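Local coordinates for Serine/threonine-protein acetyltransferase HopZ1a (PDB 5KLP) that acetylates serine and threonine residues of host proteins, and tubulin, using inositol hexakisphosphate as cofactor, and so impairs host microtubules and immunity, at residues N159-E163 with V242-A247; A270-M274 with E294-Q298; L98-S104 with D128-H132; N203-F207 with L256-F260. The protein carries 10 engineered substitutions. All coordinates share one frame; numbering follows the deposited sequence.

Contact 1. Residues N159-E163 with V242-A247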
loop_
_atom_site.group_PDB
_atom_site.type_symbol
_atom_site.label_atom_id
_atom_site.label_comp_id
_atom_site.label_asym_id
_atom_site.label_seq_id
_atom_site.Cartn_x
_atom_site.Cartn_y
_atom_site.Cartn_z
ATOM N N ASN A 159 10.017 11.563 7.661
ATOM C CA ASN A 159 10.661 12.877 7.660
ATOM C C ASN A 159 11.919 12.904 6.795
ATOM O O ASN A 159 12.212 13.916 6.147
ATOM C CB ASN A 159 10.985 13.322 9.094
ATOM C CG ASN A 159 9.796 14.013 9.759
ATOM O OD1 ASN A 159 9.016 14.690 9.087
ATOM N ND2 ASN A 159 9.645 13.834 11.070
ATOM N N LEU A 160 12.673 11.805 6.789
ATOM C CA LEU A 160 13.843 11.730 5.920
ATOM C C LEU A 160 13.418 11.868 4.448
ATOM O O LEU A 160 14.005 12.636 3.695
ATOM C CB LEU A 160 14.618 10.422 6.153
ATOM C CG LEU A 160 15.884 10.210 5.315
ATOM C CD1 LEU A 160 16.917 11.325 5.591
ATOM C CD2 LEU A 160 16.504 8.839 5.582
ATOM N N THR A 161 12.390 11.128 4.050
ATOM C CA THR A 161 11.859 11.218 2.692
ATOM C C THR A 161 11.423 12.647 2.357
ATOM O O THR A 161 11.787 13.196 1.312
ATOM C CB THR A 161 10.672 10.251 2.507
ATOM O OG1 THR A 161 11.106 8.930 2.818
ATOM C CG2 THR A 161 10.137 10.279 1.063
ATOM N N LEU A 162 10.664 13.257 3.260
ATOM C CA LEU A 162 10.199 14.626 3.052
ATOM C C LEU A 162 11.376 15.591 2.944
ATOM O O LEU A 162 11.392 16.502 2.102
ATOM C CB LEU A 162 9.263 15.054 4.189
ATOM C CG LEU A 162 7.946 14.284 4.311
ATOM C CD1 LEU A 162 7.168 14.723 5.550
ATOM C CD2 LEU A 162 7.091 14.496 3.064
ATOM N N GLU A 163 12.357 15.400 3.811
ATOM C CA GLU A 163 13.521 16.279 3.812
ATOM C C GLU A 163 14.253 16.206 2.476
ATOM O O GLU A 163 14.630 17.229 1.887
ATOM C CB GLU A 163 14.456 15.907 4.957
ATOM C CG GLU A 163 15.685 16.771 5.062
ATOM C CD GLU A 163 16.685 16.204 6.051
ATOM O OE1 GLU A 163 17.050 15.019 5.905
ATOM O OE2 GLU A 163 17.106 16.941 6.970
ATOM N N VAL A 242 6.008 18.020 14.308
ATOM C CA VAL A 242 6.812 16.796 14.364
ATOM C C VAL A 242 7.056 16.205 12.978
ATOM O O VAL A 242 7.871 15.298 12.817
ATOM C CB VAL A 242 6.155 15.729 15.269
ATOM C CG1 VAL A 242 6.039 16.236 16.697
ATOM C CG2 VAL A 242 4.800 15.347 14.731
HETATM N N MSE A 243 6.335 16.719 11.987
HETATM C CA MSE A 243 6.576 16.376 10.589
HETATM C C MSE A 243 6.937 17.651 9.829
HETATM O O MSE A 243 6.395 18.709 10.123
HETATM C CB MSE A 243 5.350 15.708 9.967
HETATM C CG MSE A 243 5.504 15.439 8.486
HETATM SE SE MSE A 243 4.050 14.369 7.708
HETATM C CE MSE A 243 2.761 15.771 7.337
ATOM N N HIS A 244 7.847 17.553 8.864
ATOM C CA HIS A 244 8.354 18.745 8.188
ATOM C C HIS A 244 7.208 19.577 7.659
ATOM O O HIS A 244 6.215 19.043 7.155
ATOM C CB HIS A 244 9.331 18.375 7.076
ATOM C CG HIS A 244 10.648 17.894 7.594
ATOM N ND1 HIS A 244 11.467 18.679 8.379
ATOM C CD2 HIS A 244 11.268 16.695 7.486
ATOM C CE1 HIS A 244 12.545 17.992 8.712
ATOM N NE2 HIS A 244 12.451 16.785 8.182
ATOM N N GLU A 245 7.334 20.887 7.812
ATOM C CA GLU A 245 6.213 21.784 7.556
ATOM C C GLU A 245 5.804 21.751 6.094
ATOM O O GLU A 245 6.649 21.597 5.211
ATOM C CB GLU A 245 6.586 23.208 7.961
ATOM N N GLY A 246 4.503 21.870 5.846
ATOM C CA GLY A 246 3.985 21.860 4.489
ATOM C C GLY A 246 3.356 20.559 4.019
ATOM O O GLY A 246 2.366 20.581 3.287
ATOM N N ALA A 247 3.937 19.423 4.411
ATOM C CA ALA A 247 3.425 18.129 3.979
ATOM C C ALA A 247 2.038 17.876 4.553
ATOM O O ALA A 247 1.750 18.250 5.684
ATOM C CB ALA A 247 4.384 17.002 4.375
HETATM O O HOH W 1 14.465 14.817 8.308
#
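A helix-to-loop contact, in which the Asn159 amide grips the main chain around Met243 and apolar groups pack beside it, joins helix 153-167 to the loop that leads from helix 230-238 into strand 248-251. The amide works at both ends. Asn159 ND2 donates to Val242 O at 2.9 Å, a bond lying in the carbonyl plane and nearly in the plane of the amide. Asn159 OD1 accepts from His244 N at 3.1 Å, the bond fairly straight but the donor tilted 32° out of the carbonyl plane. With one residue spanned between the two bonded peptides, the amide is kept from flipping.

The His244 imidazole is turned 67° against the amide and meets the helix with its rim: Asn159 O stands 3.2 Å from His244 CD2, near the ring plane. A water at the same rim lies 2.8 Å from His244 NE2 and makes a weak bond to Asn159 O, extending the polar link. Glu163 adds its CB obliquely to the ring.

One turn further along the helix, Leu162 CG stands anti to its carbonyl carbon (chi1 -64°), directing CD1 at the loop. There Leu162 CD1 packs tightly on CG of Met243 (selenomethionine here), 3.4 Å away, the two side chains crossing at about a right angle, and touches Ala247 CB at 3.8 Å. Leu172 and Val175 extend this apolar patch. The loop then makes a type II turn, His244 to Ala247, with Gly246 at positive phi, leading into strand 248-251, one of the two edge strands of the mixed sheet of a YopJ-family acetyltransferase.

Contact 2. Residues A270-M274 with E294-Q298. Engineered in segment 270-274: Tyr271 (natural residue Lys), Tyr272 (natural residue Gln).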
loop_
_atom_site.group_PDB
_atom_site.type_symbol
_atom_site.label_atom_id
_atom_site.label_comp_id
_atom_site.label_asym_id
_atom_site.label_seq_id
_atom_site.Cartn_x
_atom_site.Cartn_y
_atom_site.Cartn_z
ATOM N N ALA A 270 -13.091 -2.991 10.176
ATOM C CA ALA A 270 -14.077 -3.126 9.109
ATOM C C ALA A 270 -15.461 -2.761 9.615
ATOM O O ALA A 270 -16.201 -2.055 8.935
ATOM C CB ALA A 270 -14.074 -4.537 8.545
ATOM N N TYR A 271 -15.800 -3.243 10.808
ATOM C CA TYR A 271 -17.086 -2.931 11.409
ATOM C C TYR A 271 -17.264 -1.418 11.583
ATOM O O TYR A 271 -18.285 -0.863 11.170
ATOM C CB TYR A 271 -17.243 -3.663 12.752
ATOM C CG TYR A 271 -18.437 -3.204 13.555
ATOM C CD1 TYR A 271 -19.705 -3.707 13.303
ATOM C CD2 TYR A 271 -18.293 -2.270 14.573
ATOM C CE1 TYR A 271 -20.797 -3.285 14.027
ATOM C CE2 TYR A 271 -19.386 -1.846 15.304
ATOM C CZ TYR A 271 -20.635 -2.361 15.022
ATOM O OH TYR A 271 -21.730 -1.944 15.742
ATOM N N TYR A 272 -16.281 -0.746 12.183
ATOM C CA TYR A 272 -16.404 0.695 12.426
ATOM C C TYR A 272 -16.355 1.531 11.140
ATOM O O TYR A 272 -17.014 2.565 11.042
ATOM C CB TYR A 272 -15.326 1.170 13.412
ATOM C CG TYR A 272 -15.511 0.547 14.783
ATOM C CD1 TYR A 272 -16.626 0.842 15.545
ATOM C CD2 TYR A 272 -14.585 -0.351 15.296
ATOM C CE1 TYR A 272 -16.826 0.259 16.783
ATOM C CE2 TYR A 272 -14.773 -0.942 16.540
ATOM C CZ TYR A 272 -15.895 -0.627 17.278
ATOM O OH TYR A 272 -16.092 -1.200 18.511
ATOM N N LEU A 273 -15.582 1.090 10.158
ATOM C CA LEU A 273 -15.528 1.798 8.886
ATOM C C LEU A 273 -16.904 1.810 8.215
ATOM O O LEU A 273 -17.327 2.828 7.673
ATOM C CB LEU A 273 -14.482 1.165 7.967
ATOM C CG LEU A 273 -13.039 1.430 8.415
ATOM C CD1 LEU A 273 -12.063 0.808 7.452
ATOM C CD2 LEU A 273 -12.820 2.921 8.505
HETATM N N MSE A 274 -17.602 0.676 8.265
HETATM C CA MSE A 274 -18.946 0.576 7.686
HETATM C C MSE A 274 -19.994 1.387 8.434
HETATM O O MSE A 274 -21.096 1.600 7.932
HETATM C CB MSE A 274 -19.401 -0.878 7.633
HETATM C CG MSE A 274 -18.665 -1.714 6.614
HETATM SE SE MSE A 274 -19.661 -3.364 6.255
HETATM C CE MSE A 274 -21.187 -2.585 5.303
ATOM N N GLU A 294 -20.643 -8.534 -1.791
ATOM C CA GLU A 294 -19.851 -8.729 -0.593
ATOM C C GLU A 294 -19.399 -7.363 -0.102
ATOM O O GLU A 294 -18.874 -6.564 -0.881
ATOM C CB GLU A 294 -18.659 -9.647 -0.897
ATOM C CG GLU A 294 -17.719 -9.894 0.255
ATOM C CD GLU A 294 -16.713 -10.998 -0.044
ATOM O OE1 GLU A 294 -15.910 -10.862 -0.998
ATOM O OE2 GLU A 294 -16.721 -12.006 0.693
ATOM N N ASN A 295 -19.641 -7.068 1.170
ATOM C CA ASN A 295 -19.144 -5.826 1.743
ATOM C C ASN A 295 -17.887 -6.089 2.563
ATOM O O ASN A 295 -17.454 -7.231 2.705
ATOM C CB ASN A 295 -20.224 -5.120 2.584
ATOM C CG ASN A 295 -20.683 -5.933 3.790
ATOM O OD1 ASN A 295 -19.894 -6.604 4.453
ATOM N ND2 ASN A 295 -21.976 -5.849 4.090
ATOM N N LEU A 296 -17.316 -5.024 3.109
ATOM C CA LEU A 296 -16.048 -5.099 3.820
ATOM C C LEU A 296 -16.071 -6.081 5.002
ATOM O O LEU A 296 -15.132 -6.847 5.196
ATOM C CB LEU A 296 -15.672 -3.699 4.299
ATOM C CG LEU A 296 -14.218 -3.273 4.381
ATOM C CD1 LEU A 296 -13.449 -3.630 3.105
ATOM C CD2 LEU A 296 -14.189 -1.770 4.645
ATOM N N VAL A 297 -17.131 -6.058 5.803
ATOM C CA VAL A 297 -17.189 -6.988 6.925
ATOM C C VAL A 297 -17.331 -8.445 6.449
ATOM O O VAL A 297 -16.686 -9.345 6.982
ATOM C CB VAL A 297 -18.328 -6.625 7.885
ATOM C CG1 VAL A 297 -18.614 -7.778 8.823
ATOM C CG2 VAL A 297 -17.947 -5.360 8.678
ATOM N N GLN A 298 -18.145 -8.671 5.428
ATOM C CA GLN A 298 -18.335 -10.022 4.916
ATOM C C GLN A 298 -17.037 -10.557 4.336
ATOM O O GLN A 298 -16.706 -11.730 4.510
ATOM C CB GLN A 298 -19.437 -10.051 3.858
ATOM C CG GLN A 298 -20.835 -9.803 4.434
ATOM C CD GLN A 298 -21.856 -9.547 3.355
ATOM O OE1 GLN A 298 -21.545 -8.965 2.316
ATOM N NE2 GLN A 298 -23.082 -10.000 3.581
#
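Met274 and Val297 carry the apolar part of this contact, which sets residues 270-274 of helix 267-274 against the first turn of helix 296-302. The selenium of Met274 (a selenomethionine) sits 3.6 Å from Val297 CG2, the two side chains crossing at a slant. Val297 CG2 lies anti to its own carbonyl carbon, which directs it at the facing helix, where it also reaches Ala270 CB at 4.0 Å and the backbone N of Tyr271 at 3.7 Å. Tyr271, an engineered residue, otherwise points away. Ala270 and Val297 are the closest CA pair of the two segments, CA to CA 5.4 Å, with the small alanine at that point. Leu296 adds looser packing against Ala270, Leu273 and Met274.

The cap of the second helix supplies the surface for the methionine end. Asn295 is the N-cap of helix 296-302 and forms a capping box with Gln298: Gln298 N donates to Asn295 OD1 at 2.9 Å, almost in line with the C=O, and Asn295 N returns a bond to Gln298 OE1 at 2.9 Å, in the carbonyl plane and on a lone pair.

Polar-to-apolar contact follows from that cap. Met274 bends at chi3 (70°), bringing CE to 3.6 Å from Asn295 ND2, the two side chains crossing at about a right angle, with SE and CE both against Asn295 CG. Nearby, the side chain of Leu267, which binds CoA, is about 4 Å from that of Val297.

Contact 3. Residues L98-S104 with D128-H132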
loop_
_atom_site.group_PDB
_atom_site.type_symbol
_atom_site.label_atom_id
_atom_site.label_comp_id
_atom_site.label_asym_id
_atom_site.label_seq_id
_atom_site.Cartn_x
_atom_site.Cartn_y
_atom_site.Cartn_z
ATOM N N LEU A 98 12.122 11.653 -10.461
ATOM C CA LEU A 98 11.458 12.943 -10.640
ATOM C C LEU A 98 12.287 13.862 -11.526
ATOM O O LEU A 98 11.777 14.855 -12.047
ATOM C CB LEU A 98 11.195 13.615 -9.297
ATOM C CG LEU A 98 10.319 12.834 -8.317
ATOM C CD1 LEU A 98 10.329 13.501 -6.959
ATOM C CD2 LEU A 98 8.891 12.734 -8.849
ATOM N N GLN A 99 13.573 13.551 -11.664
ATOM C CA GLN A 99 14.457 14.383 -12.466
ATOM C C GLN A 99 14.750 13.735 -13.815
ATOM O O GLN A 99 15.784 14.015 -14.425
ATOM C CB GLN A 99 15.781 14.638 -11.731
ATOM C CG GLN A 99 15.654 15.324 -10.383
ATOM C CD GLN A 99 16.827 15.019 -9.458
ATOM O OE1 GLN A 99 17.709 14.222 -9.792
ATOM N NE2 GLN A 99 16.847 15.662 -8.295
ATOM N N SER A 100 13.835 12.898 -14.298
ATOM C CA SER A 100 14.046 12.216 -15.576
ATOM C C SER A 100 12.860 12.294 -16.532
ATOM O O SER A 100 11.780 12.757 -16.177
ATOM C CB SER A 100 14.424 10.756 -15.345
ATOM O OG SER A 100 15.569 10.665 -14.516
ATOM N N ASP A 101 13.099 11.833 -17.755
ATOM C CA ASP A 101 12.168 11.956 -18.870
ATOM C C ASP A 101 11.030 10.916 -18.909
ATOM O O ASP A 101 10.419 10.705 -19.959
ATOM C CB ASP A 101 12.957 11.895 -20.179
ATOM N N GLY A 102 10.748 10.266 -17.783
ATOM C CA GLY A 102 9.677 9.277 -17.715
ATOM C C GLY A 102 8.249 9.805 -17.831
ATOM O O GLY A 102 8.032 10.971 -18.175
ATOM N N PRO A 103 7.260 8.942 -17.534
ATOM C CA PRO A 103 5.833 9.237 -17.709
ATOM C C PRO A 103 5.322 10.287 -16.739
ATOM O O PRO A 103 5.865 10.428 -15.647
ATOM C CB PRO A 103 5.147 7.892 -17.417
ATOM C CG PRO A 103 6.241 6.879 -17.306
ATOM C CD PRO A 103 7.469 7.626 -16.911
ATOM N N SER A 104 4.254 10.976 -17.127
ATOM C CA SER A 104 3.650 12.003 -16.297
ATOM C C SER A 104 2.958 11.405 -15.078
ATOM O O SER A 104 2.791 12.085 -14.074
ATOM C CB SER A 104 2.667 12.838 -17.120
ATOM O OG SER A 104 1.431 12.155 -17.298
ATOM N N ASP A 128 2.223 7.438 -5.304
ATOM C CA ASP A 128 1.524 7.713 -6.551
ATOM C C ASP A 128 1.879 9.137 -7.004
ATOM O O ASP A 128 1.655 10.094 -6.271
ATOM C CB ASP A 128 0.013 7.552 -6.347
ATOM C CG ASP A 128 -0.779 7.738 -7.634
ATOM O OD1 ASP A 128 -1.052 8.890 -8.020
ATOM O OD2 ASP A 128 -1.137 6.724 -8.261
ATOM N N VAL A 129 2.445 9.271 -8.200
ATOM C CA VAL A 129 3.085 10.516 -8.604
ATOM C C VAL A 129 2.463 11.106 -9.868
ATOM O O VAL A 129 2.050 10.368 -10.754
ATOM C CB VAL A 129 4.615 10.292 -8.845
ATOM C CG1 VAL A 129 5.307 11.571 -9.355
ATOM C CG2 VAL A 129 5.290 9.770 -7.578
ATOM N N ARG A 130 2.379 12.434 -9.926
ATOM C CA ARG A 130 2.115 13.144 -11.172
ATOM C C ARG A 130 3.185 14.189 -11.448
ATOM O O ARG A 130 3.532 14.981 -10.566
ATOM C CB ARG A 130 0.751 13.838 -11.169
ATOM C CG ARG A 130 -0.422 12.918 -11.021
ATOM C CD ARG A 130 -0.642 12.003 -12.226
ATOM N NE ARG A 130 -1.860 11.231 -12.003
ATOM C CZ ARG A 130 -1.933 10.166 -11.209
ATOM N NH1 ARG A 130 -0.848 9.717 -10.582
ATOM N NH2 ARG A 130 -3.092 9.546 -11.044
ATOM N N LEU A 131 3.723 14.169 -12.663
ATOM C CA LEU A 131 4.588 15.243 -13.140
ATOM C C LEU A 131 3.707 16.306 -13.754
ATOM O O LEU A 131 2.640 15.991 -14.278
ATOM C CB LEU A 131 5.608 14.733 -14.158
ATOM C CG LEU A 131 6.510 13.612 -13.640
ATOM C CD1 LEU A 131 7.442 13.115 -14.743
ATOM C CD2 LEU A 131 7.288 14.029 -12.399
ATOM N N HIS A 132 4.126 17.567 -13.666
ATOM C CA HIS A 132 3.294 18.673 -14.126
ATOM C C HIS A 132 4.076 19.644 -15.011
ATOM O O HIS A 132 5.282 19.831 -14.835
ATOM C CB HIS A 132 2.702 19.420 -12.925
ATOM C CG HIS A 132 1.790 18.579 -12.085
ATOM N ND1 HIS A 132 0.579 18.103 -12.544
ATOM C CD2 HIS A 132 1.929 18.101 -10.827
ATOM C CE1 HIS A 132 0.009 17.374 -11.600
ATOM N NE2 HIS A 132 0.805 17.359 -10.547
#
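The guanidinium of Arg130, a residue whose CA and CB lie against Ser104 O, has Asp128 OD2 in plane at its edge, while Arg130 NH1 forms with Asp128 OD1 a salt bridge at 2.7 Å whose hydrogen bond is weak and poorly angled; Asp128 OD2 also pairs with Arg107. The same NH1 donates to Val129 O, 3.0 Å away, from above that carbonyl's plane. Arg130 C lies over one face of the His132 ring, offset toward its rim. Asp208 takes NH2 in a second salt bridge.

Residues 128-130 belong to strand 125-130 of the six-stranded mixed sheet, antiparallel to 105-110. The segment 98-104, the loop from helix 91-98, continues the pairing beyond the Val129-Phe106 bonds: Leu131 N donates to Ser104 O at 2.7 Å with an N-H...O angle of 164°, in the carbonyl plane on a lone pair. Arg130 CA makes a CA-H...O contact with the same oxygen at 3.2 Å. Facing the other way, Val129 CG1 meets Leu98 CD2 at 3.8 Å, and Leu131 CD2 touches that same methyl at 4.1 Å, tying Leu98 to the sheet together with Phe106 and Pro137. The other branch of Leu131 faces the 98-104 loop, CD1 coming 3.2 Å from Pro103 O.

Contact 4. Residues N203-F207 with L256-F260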
loop_
_atom_site.group_PDB
_atom_site.type_symbol
_atom_site.label_atom_id
_atom_site.label_comp_id
_atom_site.label_asym_id
_atom_site.label_seq_id
_atom_site.Cartn_x
_atom_site.Cartn_y
_atom_site.Cartn_z
ATOM N N ASN A 203 -8.162 3.384 -9.627
ATOM C CA ASN A 203 -8.900 4.573 -9.215
ATOM C C ASN A 203 -8.150 5.841 -9.609
ATOM O O ASN A 203 -8.144 6.822 -8.874
ATOM C CB ASN A 203 -9.144 4.530 -7.705
ATOM C CG ASN A 203 -10.010 3.340 -7.291
ATOM O OD1 ASN A 203 -11.235 3.408 -7.341
ATOM N ND2 ASN A 203 -9.373 2.242 -6.900
ATOM N N ALA A 204 -7.533 5.814 -10.784
ATOM C CA ALA A 204 -6.660 6.903 -11.216
ATOM C C ALA A 204 -7.395 8.252 -11.263
ATOM O O ALA A 204 -6.795 9.299 -11.015
ATOM C CB ALA A 204 -6.042 6.579 -12.572
ATOM N N ALA A 205 -8.690 8.223 -11.571
ATOM C CA ALA A 205 -9.463 9.461 -11.687
ATOM C C ALA A 205 -9.557 10.136 -10.320
ATOM O O ALA A 205 -9.378 11.353 -10.201
ATOM C CB ALA A 205 -10.869 9.192 -12.269
ATOM N N GLN A 206 -9.809 9.346 -9.285
ATOM C CA GLN A 206 -9.909 9.902 -7.946
ATOM C C GLN A 206 -8.540 10.377 -7.472
ATOM O O GLN A 206 -8.436 11.393 -6.780
ATOM C CB GLN A 206 -10.490 8.877 -6.976
ATOM C CG GLN A 206 -11.618 8.073 -7.594
ATOM C CD GLN A 206 -12.260 7.120 -6.616
ATOM O OE1 GLN A 206 -12.365 7.414 -5.423
ATOM N NE2 GLN A 206 -12.691 5.965 -7.113
ATOM N N PHE A 207 -7.487 9.660 -7.852
ATOM C CA PHE A 207 -6.150 10.106 -7.487
ATOM C C PHE A 207 -5.802 11.387 -8.246
ATOM O O PHE A 207 -5.196 12.297 -7.674
ATOM C CB PHE A 207 -5.108 9.005 -7.742
ATOM C CG PHE A 207 -4.876 8.101 -6.552
ATOM C CD1 PHE A 207 -5.840 7.196 -6.149
ATOM C CD2 PHE A 207 -3.687 8.158 -5.838
ATOM C CE1 PHE A 207 -5.629 6.375 -5.038
ATOM C CE2 PHE A 207 -3.464 7.328 -4.740
ATOM C CZ PHE A 207 -4.437 6.443 -4.341
ATOM N N LEU A 256 -9.667 8.020 0.443
ATOM C CA LEU A 256 -9.436 6.931 -0.506
ATOM C C LEU A 256 -10.680 6.051 -0.603
ATOM O O LEU A 256 -11.471 6.005 0.331
ATOM C CB LEU A 256 -8.233 6.090 -0.074
ATOM C CG LEU A 256 -6.880 6.793 0.030
ATOM C CD1 LEU A 256 -5.811 5.811 0.530
ATOM C CD2 LEU A 256 -6.487 7.385 -1.314
ATOM N N PRO A 257 -10.849 5.343 -1.733
ATOM C CA PRO A 257 -11.977 4.419 -1.897
ATOM C C PRO A 257 -11.849 3.172 -1.026
ATOM O O PRO A 257 -10.759 2.859 -0.546
ATOM C CB PRO A 257 -11.904 4.024 -3.375
ATOM C CG PRO A 257 -10.902 4.914 -3.999
ATOM C CD PRO A 257 -10.004 5.408 -2.935
ATOM N N VAL A 258 -12.955 2.458 -0.850
ATOM C CA VAL A 258 -13.003 1.280 0.018
ATOM C C VAL A 258 -12.008 0.197 -0.431
ATOM O O VAL A 258 -11.578 -0.639 0.368
ATOM C CB VAL A 258 -14.440 0.701 0.074
ATOM C CG1 VAL A 258 -14.870 0.160 -1.296
ATOM C CG2 VAL A 258 -14.559 -0.361 1.168
ATOM N N ASP A 259 -11.619 0.250 -1.705
ATOM C CA ASP A 259 -10.592 -0.635 -2.275
ATOM C C ASP A 259 -9.417 -0.813 -1.336
ATOM O O ASP A 259 -8.861 -1.905 -1.210
ATOM C CB ASP A 259 -10.052 -0.041 -3.581
ATOM C CG ASP A 259 -11.121 0.128 -4.637
ATOM O OD1 ASP A 259 -12.167 0.766 -4.340
ATOM O OD2 ASP A 259 -10.878 -0.311 -5.777
ATOM N N PHE A 260 -9.038 0.278 -0.675
ATOM C CA PHE A 260 -7.806 0.288 0.116
ATOM C C PHE A 260 -7.968 -0.391 1.469
ATOM O O PHE A 260 -7.012 -0.495 2.235
ATOM C CB PHE A 260 -7.309 1.739 0.257
ATOM C CG PHE A 260 -6.749 2.284 -1.030
ATOM C CD1 PHE A 260 -7.597 2.771 -2.019
ATOM C CD2 PHE A 260 -5.368 2.226 -1.286
ATOM C CE1 PHE A 260 -7.082 3.237 -3.228
ATOM C CE2 PHE A 260 -4.846 2.689 -2.483
ATOM C CZ PHE A 260 -5.706 3.197 -3.462
HETATM O O HOH W 2 -13.460 2.111 -6.104
#
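Asn203 and Asp259 hold the polar side of this contact, which joins the junction of helices 189-202 and 204-215 to the short 3-10 turn after helix 252-255. Asn203 ND2 donates to Asp259 OD2 at 3.2 Å, an almost straight bond (172°). The acceptor lies in the Asn203 amide plane, yet the donor comes down on the carboxylate from above, the two planes standing 88° apart. A water completes a second bridge, donating to Asn203 OD1 at 2.9 Å and to Asp259 OD1 at 2.6 Å. Asn203 ND2 also donates to Lys199 O in the preceding helix.

Mixed contacts gather on the Pro257 ring. Pro257 CG lies 3.2 Å from Gln206 OE1 and is also touched by Asn203 OD1; both amide side chains run past the proline in the opposite direction.

The apolar side is aromatic. Phe207 and Phe260 approach from opposite directions with planes 34° apart and centroids separated by 5.8 Å, an oblique pair that is neither stacked nor edge-to-face. Phe260 CZ reaches Phe207 CE1 at 3.5 Å, near the plane of the Phe207 ring. Leu256 fills in beside them, CD2 being 3.8 Å from Phe207 CZ, and Tyr196 meets Phe260 edge-to-face.

Since both ND2 bonds and the OD1-water bond suit one amide orientation, the flip of Asn203 is well determined. The side chain of Asp259, about 6 Å from bound inositol hexakisphosphate, also touches the phosphate-site residue Lys199; donors to both its oxygens, beside a lysine, would be expected to favour the charged carboxylate.

Overall arrangement
Along the chain contact 3 closes first; contacts 1 and 4 then interleave, and contact 2 comes last. The mixed sheet links three: contact 3 lies on its strand 125-130, contact 1 at the entry to its edge strand 248-251, and the 256-260 half of contact 4 comes after that strand. Contacts 3 and 4 touch, Asp128 CG lying 3.4 Å from Phe207 CD2, and contact 4 meets contact 2 where Leu296 CD2 is 3.8 Å from Val258 CG2. Contacts 2 and 3 stand on opposite sides of the chain's centre, about 36 Å between centres. Contact 4 thus bridges, by packing, strand 125-130 and helix 296-302, near residues that bind inositol hexakisphosphate and, in another structure, CoA; contact 1 stays separate.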